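Local coordinates for phosphoribosylaminoimidazole-succinocarboxamide synthase (Saccharomyces cerevisiae, PDB 2CNQ), which catalyses the ATP-dependent joining of L-aspartate to the carboxylate of CAIR, giving SAICAR in de novo purine biosynthesis, at residues 123-128 against 146-151; 212-217 against 242-247; 258-263 against 290-295. All coordinates share one frame; numbering follows the deposited sequence.

Contact 1 of 3, residues 123-128 against 146-151; sequences GYITGS and QGLKES. With AMZ (aminoimidazole 4-carboxamide ribonucleotide), chain C.
Ile125 and Ser151 carry this contact through one backbone bond: Ser151 N donates to Ile125 O at 2.8 Å, a bond bent to 134° at the hydrogen although the nitrogen lies almost straight out from the carbonyl. The side chain of Ile125 reaches the 146-151 loop with both branches. Its CG2 lies 3.5 Å from Lys149 O, while CG1, set anti to the backbone N (chi1 -167°), carries CD1 out to Leu148 CD1 at 3.8 Å; the two side chains meet at about a right angle. Tyr124 meets the loop with its ring edge, CD2 coming 3.3 Å from Ser151 O in the plane of the ring. That carbonyl is itself hydrogen-bonded to Tyr249.

One water ties the polar side chains together. It lies 2.6 Å from Thr126 OG1 and donates to Glu150 OE1 and Ser151 OG, whose stronger partner is the backbone oxygen of Glu253. Just beyond, the chain turns into the nucleotide site, where Ser128 meets the phosphate of AMZ through its backbone N, which donates to OP2 at 2.9 Å in a fairly straight bond. Gly127, at positive phi, brings its CA to 3.5 Å from OP2 of AMZ.

The 146-151 loop leads into strand 153-159, whose Phe154 touches both Ile125 and Leu148. Trp130 and Tyr133 of helix 127-136 also pack on Ile125, and strand 228-245 lends Trp244, which touches Thr126 and Ser151.

Contact 2 of 3, residues 212-217 against 242-247; sequences IIADTK and RFWNGA. With AMZ (aminoimidazole 4-carboxamide ribonucleotide), chain C.
The antiparallel beta hairpin of strands 211-223 and 228-245 lies inside the mixed sheet, and here it forms part of the AMZ pocket. The short strands run at 149° to each other, their axes 4.7 Å apart. Ile212 and Trp244 form a hydrogen-bonded pair: Ile212 N donates to Trp244 O, and Trp244 N returns a bond to Ile212 O that is nearly straight and in the carbonyl plane. Ile213 and Phe243 are the neighbouring non-hydrogen-bonded pair. Their side chains run alongside each other, Ile213 CG1 meeting the ring edge at Phe243 CE2, 3.9 Å away, on the face covered by helix 185-209.

On the sheet face that carries Ile212 and Trp244, the indole of Trp244 lies against Ala214. Ala214 CB sits over its six-membered ring, 3.4 Å from the centroid and only 7° off the normal, a close CH-pi contact. Ile212 CG2 approaches the same ring obliquely at CE3.

Further along, Asp215 and Arg242 grip the nucleotide together. The carboxylate of Asp215 divides its work: OD2 accepts from the ribose hydroxyl O2 of AMZ at 2.6 Å, while OD1 offers its syn lone pair to NH2 of Arg242 in a salt bridge, the two planes 49° apart. An extended chain from CG to NE brings the guanidinium beside the phosphate, with ribose C3 over one of its faces. Gln261 accepts from its NH1. Lys217 lays its CB and CG against the imidazole, and its NZ forms salt bridges with Glu219 and Asp233. Arg242 NH2 is doubly engaged at the guanidinium edge, 2.8 Å from Asp215 OD1 and 2.7 Å from phosphate oxygen OP2.

Contact 3 of 3, residues 258-263 against 290-295; sequences YDKQFL and AKYIEA. With ADP (adenosine-5'-diphosphate), chain F.
Lys291 opens the packing of helix 282-300 against the loop that leads into helix 261-269, where Asp259 caps the incoming turn through OD1, which accepts from Gln261 N by its anti lone pair. The Lys291 chain stays extended until it bends at its last torsion (chi4 -57°). Its CE lies over one face of the Phe262 ring, 3.4 Å from CD2, and the two side chains cross nearly perpendicularly. Beyond the bend NZ donates to the backbone oxygen of Ser257 and stands over the face of Tyr258, 4.9 Å from the ring centroid, a long cation-pi contact. A sulfate ion also lies close to this lysine. The backbone takes part as well, Lys291 O facing the edge of the Tyr258 ring.

Tyr292 begins by pointing away from the loop, but its ring end comes back to the loop backbone, CE2 3.5 Å from Asp259 C. Its hydroxyl is hydrogen-bonded to Asp239 and ends beside Lys260, 3.2 Å from CB. Alongside it the lysine runs in the same direction. Past Tyr292, the Lys260 chain leads away toward ADP, to whose pocket it belongs. The modelled 2.9 Å from Lys260 NZ to the alpha-phosphate oxygen O2A is doubtful in detail, since this lysine has two conformers and the one given sets NZ implausibly close to a beta-phosphate oxygen.

One helical turn after Lys291, Glu294 CG, anti to the backbone N (chi1 -180°), lies 4.0 Å from Tyr258 CD1; a bend at chi2 then turns the carboxylate. The two side chains point the same way, with the carboxylate and ring planes 50° apart. Ala295 closes this side: its CB packs against Tyr258 CB and lies 3.5 Å from Tyr258 O.

In the fold
Contacts 1 and 2 share the AMZ site: 123-128 meets the phosphate through Ser128 N, while 212-217 and 242-247 hold the ribose and the phosphate. They also touch directly, with Ala214 O 2.9 Å from Gly123 N and 3.0 Å from Tyr124 N, and their centres lie 12 Å apart. Contact 3, centred 11 Å from contact 2, adds a lysine to an ADP pocket. Asp259 OD2 lies 2.7 Å from Phe243 N, and Gln261 OE1 is 2.9 Å from Arg242 NH1, so the loop residue Asp259 and Gln261 in the first turn of the helix tie contact 3 to the strand that carries the AMZ-binding arginine. Contacts 1 and 3 do not touch; their nearest atoms are about 6 Å apart.

Contact 1 of 3, residues 123-128 against 146-151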
loop_
_atom_site.group_PDB
_atom_site.type_symbol
_atom_site.label_atom_id
_atom_site.label_comp_id
_atom_site.label_asym_id
_atom_site.label_seq_id
_atom_site.Cartn_x
_atom_site.Cartn_y
_atom_site.Cartn_z
ATOM N N GLY A 123 4.918 -3.642 12.930
ATOM C CA GLY A 123 5.324 -3.088 14.194
ATOM C C GLY A 123 4.534 -3.603 15.346
ATOM O O GLY A 123 4.988 -3.563 16.487
ATOM N N TYR A 124 3.342 -4.080 15.064
ATOM C CA TYR A 124 2.377 -4.470 16.040
ATOM C C TYR A 124 1.747 -5.709 15.538
ATOM O O TYR A 124 1.611 -5.928 14.337
ATOM C CB TYR A 124 1.319 -3.408 16.193
ATOM C CG TYR A 124 1.850 -2.118 16.702
ATOM C CD1 TYR A 124 2.598 -1.286 15.895
ATOM C CD2 TYR A 124 1.603 -1.722 17.990
ATOM C CE1 TYR A 124 3.083 -0.110 16.379
ATOM C CE2 TYR A 124 2.090 -0.532 18.463
ATOM C CZ TYR A 124 2.830 0.256 17.660
ATOM O OH TYR A 124 3.320 1.444 18.095
ATOM N N ILE A 125 1.332 -6.551 16.463
ATOM C CA ILE A 125 0.836 -7.835 16.083
ATOM C C ILE A 125 -0.640 -7.792 15.867
ATOM O O ILE A 125 -1.413 -7.537 16.766
ATOM C CB ILE A 125 1.281 -8.896 17.072
ATOM C CG1 ILE A 125 1.010 -10.253 16.484
ATOM C CG2 ILE A 125 0.697 -8.748 18.460
ATOM C CD1 ILE A 125 1.666 -11.365 17.228
ATOM N N THR A 126 -1.052 -8.061 14.644
ATOM C CA THR A 126 -2.423 -8.049 14.279
ATOM C C THR A 126 -2.575 -8.870 13.041
ATOM O O THR A 126 -1.640 -9.421 12.518
ATOM C CB THR A 126 -2.912 -6.603 14.082
ATOM O OG1 THR A 126 -4.307 -6.608 13.909
ATOM C CG2 THR A 126 -2.290 -5.936 12.899
ATOM N N GLY A 127 -3.780 -8.999 12.570
ATOM C CA GLY A 127 -3.985 -9.583 11.283
ATOM C C GLY A 127 -3.481 -10.982 11.228
ATOM O O GLY A 127 -3.648 -11.770 12.156
ATOM N N SER A 128 -2.821 -11.303 10.146
ATOM C CA SER A 128 -2.410 -12.669 9.973
ATOM C C SER A 128 -1.334 -13.045 10.945
ATOM O O SER A 128 -1.194 -14.201 11.290
ATOM C CB SER A 128 -1.990 -12.897 8.545
ATOM O OG SER A 128 -0.796 -12.270 8.240
ATOM N N GLN A 146 6.776 -14.592 24.322
ATOM C CA GLN A 146 5.547 -15.065 24.863
ATOM C C GLN A 146 4.816 -13.908 25.454
ATOM O O GLN A 146 5.411 -12.955 25.917
ATOM C CB GLN A 146 5.828 -16.067 25.930
ATOM C CG GLN A 146 4.620 -16.700 26.433
ATOM C CD GLN A 146 4.949 -17.765 27.387
ATOM O OE1 GLN A 146 5.777 -18.626 27.101
ATOM N NE2 GLN A 146 4.318 -17.743 28.540
ATOM N N GLY A 147 3.507 -14.008 25.443
ATOM C CA GLY A 147 2.672 -13.099 26.160
ATOM C C GLY A 147 2.287 -11.844 25.431
ATOM O O GLY A 147 1.729 -10.961 26.030
ATOM N N LEU A 148 2.569 -11.749 24.140
ATOM C CA LEU A 148 2.065 -10.619 23.395
ATOM C C LEU A 148 0.575 -10.668 23.390
ATOM O O LEU A 148 -0.051 -11.687 23.178
ATOM C CB LEU A 148 2.424 -10.753 21.939
ATOM C CG LEU A 148 3.885 -10.820 21.639
ATOM C CD1 LEU A 148 4.036 -11.127 20.168
ATOM C CD2 LEU A 148 4.517 -9.499 22.002
ATOM N N LYS A 149 -0.010 -9.524 23.559
ATOM C CA LYS A 149 -1.432 -9.384 23.460
ATOM C C LYS A 149 -1.795 -8.802 22.129
ATOM O O LYS A 149 -0.974 -8.232 21.441
ATOM C CB LYS A 149 -1.926 -8.551 24.609
ATOM C CG LYS A 149 -1.695 -9.199 25.972
ATOM C CD LYS A 149 -2.370 -10.549 26.110
ATOM C CE LYS A 149 -2.183 -11.089 27.514
ATOM N NZ LYS A 149 -2.822 -12.405 27.705
ATOM N N GLU A 150 -3.046 -8.959 21.745
ATOM C CA GLU A 150 -3.445 -8.507 20.434
ATOM C C GLU A 150 -3.143 -7.066 20.270
ATOM O O GLU A 150 -3.427 -6.276 21.136
ATOM C CB GLU A 150 -4.910 -8.757 20.202
ATOM C CG GLU A 150 -5.272 -8.508 18.778
ATOM C CD GLU A 150 -6.718 -8.520 18.492
ATOM O OE1 GLU A 150 -7.064 -8.024 17.415
ATOM O OE2 GLU A 150 -7.504 -9.017 19.307
ATOM N N SER A 151 -2.550 -6.741 19.141
ATOM C CA SER A 151 -2.191 -5.391 18.805
ATOM C C SER A 151 -0.991 -4.882 19.504
ATOM O O SER A 151 -0.662 -3.746 19.305
ATOM C CB SER A 151 -3.329 -4.395 18.987
ATOM O OG SER A 151 -4.506 -4.876 18.403
HETATM O O5 AMZ C . -1.765 -5.542 -1.128
HETATM C C6 AMZ C . -1.301 -6.537 -0.612
HETATM N N2 AMZ C . -1.019 -7.649 -1.282
HETATM C C3A AMZ C . -0.995 -6.560 0.805
HETATM C C7A AMZ C . -1.235 -5.552 1.688
HETATM N N3 AMZ C . -1.707 -4.301 1.529
HETATM N N1 AMZ C . -0.458 -7.608 1.455
HETATM C C5 AMZ C . -0.353 -7.253 2.716
HETATM N N AMZ C . -0.841 -6.003 2.877
HETATM C C1 AMZ C . -0.829 -5.251 4.107
HETATM C C2 AMZ C . -2.118 -5.301 4.873
HETATM C C3 AMZ C . -1.659 -5.078 6.284
HETATM O O2 AMZ C . -1.465 -3.689 6.428
HETATM O O1 AMZ C . -3.006 -4.318 4.384
HETATM O O AMZ C . 0.107 -5.878 4.938
HETATM C C AMZ C . -0.321 -5.799 6.289
HETATM C C4 AMZ C . -0.363 -7.164 6.894
HETATM O O3 AMZ C . -1.502 -7.845 6.392
HETATM P P AMZ C . -1.873 -9.262 7.023
HETATM O OP1 AMZ C . -0.842 -10.240 6.566
HETATM O O4 AMZ C . -3.237 -9.557 6.445
HETATM O OP2 AMZ C . -1.884 -9.155 8.513
HETATM O O HOH W 1 -5.464 -6.205 16.254
#

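Contact 2 of 3, residues 212-217 against 242-247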
loop_
_atom_site.group_PDB
_atom_site.type_symbol
_atom_site.label_atom_id
_atom_site.label_comp_id
_atom_site.label_asym_id
_atom_site.label_seq_id
_atom_site.Cartn_x
_atom_site.Cartn_y
_atom_site.Cartn_z
ATOM N N ILE A 212 -0.699 5.109 14.940
ATOM C CA ILE A 212 0.121 3.931 15.004
ATOM C C ILE A 212 0.031 3.246 13.679
ATOM O O ILE A 212 -1.034 2.858 13.248
ATOM C CB ILE A 212 -0.359 3.014 16.110
ATOM C CG1 ILE A 212 -0.067 3.645 17.462
ATOM C CG2 ILE A 212 0.324 1.675 15.978
ATOM C CD1 ILE A 212 -0.683 2.929 18.609
ATOM N N ILE A 213 1.154 3.093 13.017
ATOM C CA ILE A 213 1.199 2.281 11.829
ATOM C C ILE A 213 1.403 0.882 12.317
ATOM O O ILE A 213 2.482 0.515 12.739
ATOM C CB ILE A 213 2.321 2.681 10.904
ATOM C CG1 ILE A 213 2.295 4.159 10.591
ATOM C CG2 ILE A 213 2.208 1.858 9.649
ATOM C CD1 ILE A 213 3.407 4.617 9.747
ATOM N N ALA A 214 0.366 0.091 12.326
ATOM C CA ALA A 214 0.486 -1.217 12.874
ATOM C C ALA A 214 1.378 -2.083 12.030
ATOM O O ALA A 214 2.216 -2.808 12.533
ATOM C CB ALA A 214 -0.843 -1.844 12.988
ATOM N N ASP A 215 1.173 -2.002 10.736
ATOM C CA ASP A 215 1.894 -2.784 9.792
ATOM C C ASP A 215 1.715 -2.139 8.440
ATOM O O ASP A 215 0.912 -1.244 8.253
ATOM C CB ASP A 215 1.452 -4.240 9.846
ATOM C CG ASP A 215 0.002 -4.453 9.628
ATOM O OD1 ASP A 215 -0.472 -5.473 10.138
ATOM O OD2 ASP A 215 -0.627 -3.666 8.914
ATOM N N THR A 216 2.498 -2.601 7.497
ATOM C CA THR A 216 2.414 -2.064 6.179
ATOM C C THR A 216 3.068 -3.018 5.227
ATOM O O THR A 216 3.914 -3.788 5.604
ATOM C CB THR A 216 3.114 -0.706 6.105
ATOM O OG1 THR A 216 2.711 -0.029 4.934
ATOM C CG2 THR A 216 4.592 -0.793 6.109
ATOM N N LYS A 217 2.667 -2.908 3.984
ATOM C CA LYS A 217 3.244 -3.629 2.895
ATOM C C LYS A 217 3.902 -2.680 1.977
ATOM O O LYS A 217 3.259 -1.816 1.409
ATOM C CB LYS A 217 2.167 -4.407 2.178
ATOM C CG LYS A 217 2.663 -5.217 1.007
ATOM C CD LYS A 217 2.750 -4.500 -0.304
ATOM C CE LYS A 217 1.410 -4.184 -0.867
ATOM N NZ LYS A 217 1.479 -3.363 -2.100
ATOM N N ARG A 242 -2.084 -0.735 8.003
ATOM C CA ARG A 242 -3.061 -0.560 9.033
ATOM C C ARG A 242 -2.649 0.602 9.867
ATOM O O ARG A 242 -1.523 0.691 10.319
ATOM C CB ARG A 242 -3.196 -1.790 9.866
ATOM C CG ARG A 242 -3.877 -2.874 9.135
ATOM C CD ARG A 242 -3.839 -4.124 9.933
ATOM N NE ARG A 242 -4.523 -5.183 9.229
ATOM C CZ ARG A 242 -4.040 -6.384 9.022
ATOM N NH1 ARG A 242 -4.825 -7.260 8.460
ATOM N NH2 ARG A 242 -2.808 -6.714 9.340
ATOM N N PHE A 243 -3.587 1.518 10.020
ATOM C CA PHE A 243 -3.393 2.723 10.759
ATOM C C PHE A 243 -4.358 2.767 11.896
ATOM O O PHE A 243 -5.557 2.683 11.683
ATOM C CB PHE A 243 -3.631 3.913 9.870
ATOM C CG PHE A 243 -2.705 4.030 8.734
ATOM C CD1 PHE A 243 -3.176 4.226 7.457
ATOM C CD2 PHE A 243 -1.352 3.994 8.918
ATOM C CE1 PHE A 243 -2.305 4.419 6.405
ATOM C CE2 PHE A 243 -0.493 4.155 7.863
ATOM C CZ PHE A 243 -0.973 4.387 6.606
ATOM N N TRP A 244 -3.816 2.925 13.086
ATOM C CA TRP A 244 -4.595 2.982 14.283
ATOM C C TRP A 244 -4.429 4.316 14.919
ATOM O O TRP A 244 -3.418 4.954 14.832
ATOM C CB TRP A 244 -4.131 1.933 15.248
ATOM C CG TRP A 244 -4.305 0.566 14.759
ATOM C CD1 TRP A 244 -5.171 0.130 13.815
ATOM C CD2 TRP A 244 -3.610 -0.572 15.217
ATOM N NE1 TRP A 244 -5.052 -1.201 13.663
ATOM C CE2 TRP A 244 -4.105 -1.663 14.527
ATOM C CE3 TRP A 244 -2.594 -0.767 16.151
ATOM C CZ2 TRP A 244 -3.660 -2.936 14.758
ATOM C CZ3 TRP A 244 -2.137 -2.017 16.370
ATOM C CH2 TRP A 244 -2.657 -3.097 15.666
ATOM N N ASN A 245 -5.464 4.739 15.591
ATOM C CA ASN A 245 -5.401 5.942 16.365
ATOM C C ASN A 245 -4.641 5.683 17.633
ATOM O O ASN A 245 -4.995 4.814 18.416
ATOM C CB ASN A 245 -6.819 6.375 16.643
ATOM C CG ASN A 245 -6.886 7.667 17.348
ATOM O OD1 ASN A 245 -7.020 8.708 16.695
ATOM N ND2 ASN A 245 -6.818 7.653 18.630
ATOM N N GLY A 246 -3.579 6.429 17.853
ATOM C CA GLY A 246 -2.758 6.188 19.012
ATOM C C GLY A 246 -3.490 6.367 20.303
ATOM O O GLY A 246 -3.298 5.637 21.246
ATOM N N ALA A 247 -4.327 7.372 20.351
ATOM C CA ALA A 247 -5.025 7.650 21.576
ATOM C C ALA A 247 -6.047 6.604 21.923
ATOM O O ALA A 247 -6.331 6.425 23.087
ATOM C CB ALA A 247 -5.658 8.986 21.490
HETATM O O5 AMZ C . -1.765 -5.542 -1.128
HETATM C C6 AMZ C . -1.301 -6.537 -0.612
HETATM N N2 AMZ C . -1.019 -7.649 -1.282
HETATM C C3A AMZ C . -0.995 -6.560 0.805
HETATM C C7A AMZ C . -1.235 -5.552 1.688
HETATM N N3 AMZ C . -1.707 -4.301 1.529
HETATM N N1 AMZ C . -0.458 -7.608 1.455
HETATM C C5 AMZ C . -0.353 -7.253 2.716
HETATM N N AMZ C . -0.841 -6.003 2.877
HETATM C C1 AMZ C . -0.829 -5.251 4.107
HETATM C C2 AMZ C . -2.118 -5.301 4.873
HETATM C C3 AMZ C . -1.659 -5.078 6.284
HETATM O O2 AMZ C . -1.465 -3.689 6.428
HETATM O O1 AMZ C . -3.006 -4.318 4.384
HETATM O O AMZ C . 0.107 -5.878 4.938
HETATM C C AMZ C . -0.321 -5.799 6.289
HETATM C C4 AMZ C . -0.363 -7.164 6.894
HETATM O O3 AMZ C . -1.502 -7.845 6.392
HETATM P P AMZ C . -1.873 -9.262 7.023
HETATM O OP1 AMZ C . -0.842 -10.240 6.566
HETATM O O4 AMZ C . -3.237 -9.557 6.445
HETATM O OP2 AMZ C . -1.884 -9.155 8.513
#

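Contact 3 of 3, residues 258-263 against 290-295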
loop_
_atom_site.group_PDB
_atom_site.type_symbol
_atom_site.label_atom_id
_atom_site.label_comp_id
_atom_site.label_asym_id
_atom_site.label_seq_id
_atom_site.Cartn_x
_atom_site.Cartn_y
_atom_site.Cartn_z
ATOM N N TYR A 258 -8.268 2.818 10.448
ATOM C CA TYR A 258 -8.236 3.956 9.577
ATOM C C TYR A 258 -7.639 3.516 8.264
ATOM O O TYR A 258 -6.696 4.084 7.748
ATOM C CB TYR A 258 -7.492 5.109 10.192
ATOM C CG TYR A 258 -8.198 5.529 11.431
ATOM C CD1 TYR A 258 -9.142 6.513 11.384
ATOM C CD2 TYR A 258 -7.977 4.888 12.625
ATOM C CE1 TYR A 258 -9.880 6.833 12.500
ATOM C CE2 TYR A 258 -8.696 5.213 13.751
ATOM C CZ TYR A 258 -9.640 6.184 13.667
ATOM O OH TYR A 258 -10.385 6.528 14.750
ATOM N N ASP A 259 -8.236 2.463 7.721
ATOM C CA ASP A 259 -7.609 1.728 6.661
ATOM C C ASP A 259 -8.584 0.707 6.155
ATOM O O ASP A 259 -9.739 0.669 6.521
ATOM C CB ASP A 259 -6.339 1.089 7.197
ATOM C CG ASP A 259 -6.616 0.262 8.409
ATOM O OD1 ASP A 259 -7.524 -0.571 8.337
ATOM O OD2 ASP A 259 -6.065 0.486 9.454
ATOM N N LYS A 260 -8.113 -0.135 5.275
ATOM C CA LYS A 260 -8.962 -1.086 4.631
ATOM C C LYS A 260 -9.515 -2.094 5.581
ATOM O O LYS A 260 -10.446 -2.785 5.221
ATOM C CB LYS A 260 -8.198 -1.820 3.554
ATOM C CG LYS A 260 -9.137 -2.540 2.599
ATOM C CD LYS A 260 -8.453 -3.581 1.770
ATOM C CE LYS A 260 -7.432 -3.008 0.855
ATOM N NZ LYS A 260 -7.183 -3.934 -0.289
ATOM N N GLN A 261 -8.921 -2.261 6.743
ATOM C CA GLN A 261 -9.406 -3.259 7.647
ATOM C C GLN A 261 -10.862 -3.042 7.975
ATOM O O GLN A 261 -11.574 -3.993 8.205
ATOM C CB GLN A 261 -8.587 -3.323 8.922
ATOM C CG GLN A 261 -8.791 -4.595 9.661
ATOM C CD GLN A 261 -8.264 -5.760 8.873
ATOM O OE1 GLN A 261 -7.207 -5.673 8.275
ATOM N NE2 GLN A 261 -9.004 -6.852 8.863
ATOM N N PHE A 262 -11.328 -1.817 7.973
ATOM C CA PHE A 262 -12.710 -1.569 8.220
ATOM C C PHE A 262 -13.549 -2.333 7.221
ATOM O O PHE A 262 -14.542 -2.942 7.562
ATOM C CB PHE A 262 -12.957 -0.101 8.077
ATOM C CG PHE A 262 -14.383 0.234 8.092
ATOM C CD1 PHE A 262 -14.994 0.644 6.939
ATOM C CD2 PHE A 262 -15.130 0.088 9.236
ATOM C CE1 PHE A 262 -16.326 0.921 6.921
ATOM C CE2 PHE A 262 -16.458 0.371 9.226
ATOM C CZ PHE A 262 -17.063 0.783 8.060
ATOM N N LEU A 263 -13.180 -2.255 5.953
ATOM C CA LEU A 263 -13.934 -2.921 4.919
ATOM C C LEU A 263 -13.763 -4.390 5.031
ATOM O O LEU A 263 -14.718 -5.122 4.930
ATOM C CB LEU A 263 -13.497 -2.438 3.560
ATOM C CG LEU A 263 -14.136 -3.194 2.420
ATOM C CD1 LEU A 263 -15.644 -3.037 2.399
ATOM C CD2 LEU A 263 -13.523 -2.781 1.116
ATOM N N ALA A 290 -13.993 7.982 4.564
ATOM C CA ALA A 290 -13.674 8.911 5.620
ATOM C C ALA A 290 -12.534 8.423 6.439
ATOM O O ALA A 290 -11.726 9.208 6.890
ATOM C CB ALA A 290 -14.876 9.158 6.472
ATOM N N LYS A 291 -12.458 7.139 6.694
ATOM C CA LYS A 291 -11.330 6.605 7.428
ATOM C C LYS A 291 -10.059 6.830 6.680
ATOM O O LYS A 291 -9.056 7.174 7.264
ATOM C CB LYS A 291 -11.554 5.132 7.676
ATOM C CG LYS A 291 -12.474 4.894 8.827
ATOM C CD LYS A 291 -12.863 3.412 8.926
ATOM C CE LYS A 291 -13.691 3.082 10.121
ATOM N NZ LYS A 291 -13.041 3.447 11.392
ATOM N N TYR A 292 -10.073 6.590 5.378
ATOM C CA TYR A 292 -8.883 6.784 4.598
ATOM C C TYR A 292 -8.482 8.220 4.653
ATOM O O TYR A 292 -7.309 8.528 4.767
ATOM C CB TYR A 292 -9.103 6.377 3.158
ATOM C CG TYR A 292 -8.925 4.918 2.886
ATOM C CD1 TYR A 292 -8.142 4.536 1.833
ATOM C CD2 TYR A 292 -9.529 3.941 3.645
ATOM C CE1 TYR A 292 -7.964 3.211 1.530
ATOM C CE2 TYR A 292 -9.366 2.620 3.344
ATOM C CZ TYR A 292 -8.591 2.262 2.276
ATOM O OH TYR A 292 -8.478 0.950 2.016
ATOM N N ILE A 293 -9.448 9.110 4.513
ATOM C CA ILE A 293 -9.115 10.521 4.523
ATOM C C ILE A 293 -8.588 10.933 5.869
ATOM O O ILE A 293 -7.690 11.733 5.931
ATOM C CB ILE A 293 -10.326 11.319 4.069
ATOM C CG1 ILE A 293 -10.491 11.137 2.568
ATOM C CG2 ILE A 293 -10.166 12.770 4.425
ATOM C CD1 ILE A 293 -11.807 11.594 2.028
ATOM N N GLU A 294 -9.126 10.390 6.941
ATOM C CA GLU A 294 -8.604 10.733 8.241
ATOM C C GLU A 294 -7.176 10.289 8.371
ATOM O O GLU A 294 -6.350 11.011 8.882
ATOM C CB GLU A 294 -9.470 10.138 9.309
ATOM C CG GLU A 294 -9.009 10.443 10.704
ATOM C CD GLU A 294 -9.109 11.897 11.093
ATOM O OE1 GLU A 294 -8.695 12.194 12.215
ATOM O OE2 GLU A 294 -9.663 12.709 10.368
ATOM N N ALA A 295 -6.875 9.088 7.912
ATOM C CA ALA A 295 -5.505 8.656 7.931
ATOM C C ALA A 295 -4.661 9.618 7.134
ATOM O O ALA A 295 -3.599 10.012 7.560
ATOM C CB ALA A 295 -5.371 7.281 7.388
HETATM P PB ADP F . -6.620 -7.092 -1.663
HETATM O O1B ADP F . -7.230 -7.310 -3.007
HETATM O O2B ADP F . -5.236 -7.663 -1.512
HETATM O O3B ADP F . -6.773 -5.649 -1.242
HETATM P PA ADP F . -6.750 -7.646 0.848
HETATM O O1A ADP F . -7.622 -7.862 2.025
HETATM O O2A ADP F . -6.140 -6.302 1.002
HETATM O O3A ADP F . -7.421 -7.928 -0.550
HETATM O "O5'" ADP F . -5.553 -8.653 0.801
HETATM C "C5'" ADP F . -4.476 -8.462 1.694
HETATM C "C4'" ADP F . -3.482 -9.605 1.701
HETATM O "O4'" ADP F . -4.152 -10.744 2.231
HETATM C "C3'" ADP F . -3.029 -9.918 0.298
HETATM O "O3'" ADP F . -1.696 -10.394 0.326
HETATM C "C2'" ADP F . -3.981 -11.005 -0.089
HETATM O "O2'" ADP F . -3.411 -11.862 -1.044
HETATM C "C1'" ADP F . -4.186 -11.734 1.219
HETATM N N9 ADP F . -5.481 -12.398 1.301
HETATM C C8 ADP F . -6.613 -11.904 0.829
HETATM N N7 ADP F . -7.629 -12.748 1.043
HETATM C C5 ADP F . -7.132 -13.794 1.683
HETATM C C6 ADP F . -7.742 -15.004 2.189
HETATM N N6 ADP F . -9.072 -15.191 2.011
HETATM N N1 ADP F . -6.913 -15.874 2.795
HETATM C C2 ADP F . -5.574 -15.642 2.937
HETATM N N3 ADP F . -4.957 -14.522 2.492
HETATM C C4 ADP F . -5.698 -13.580 1.863
#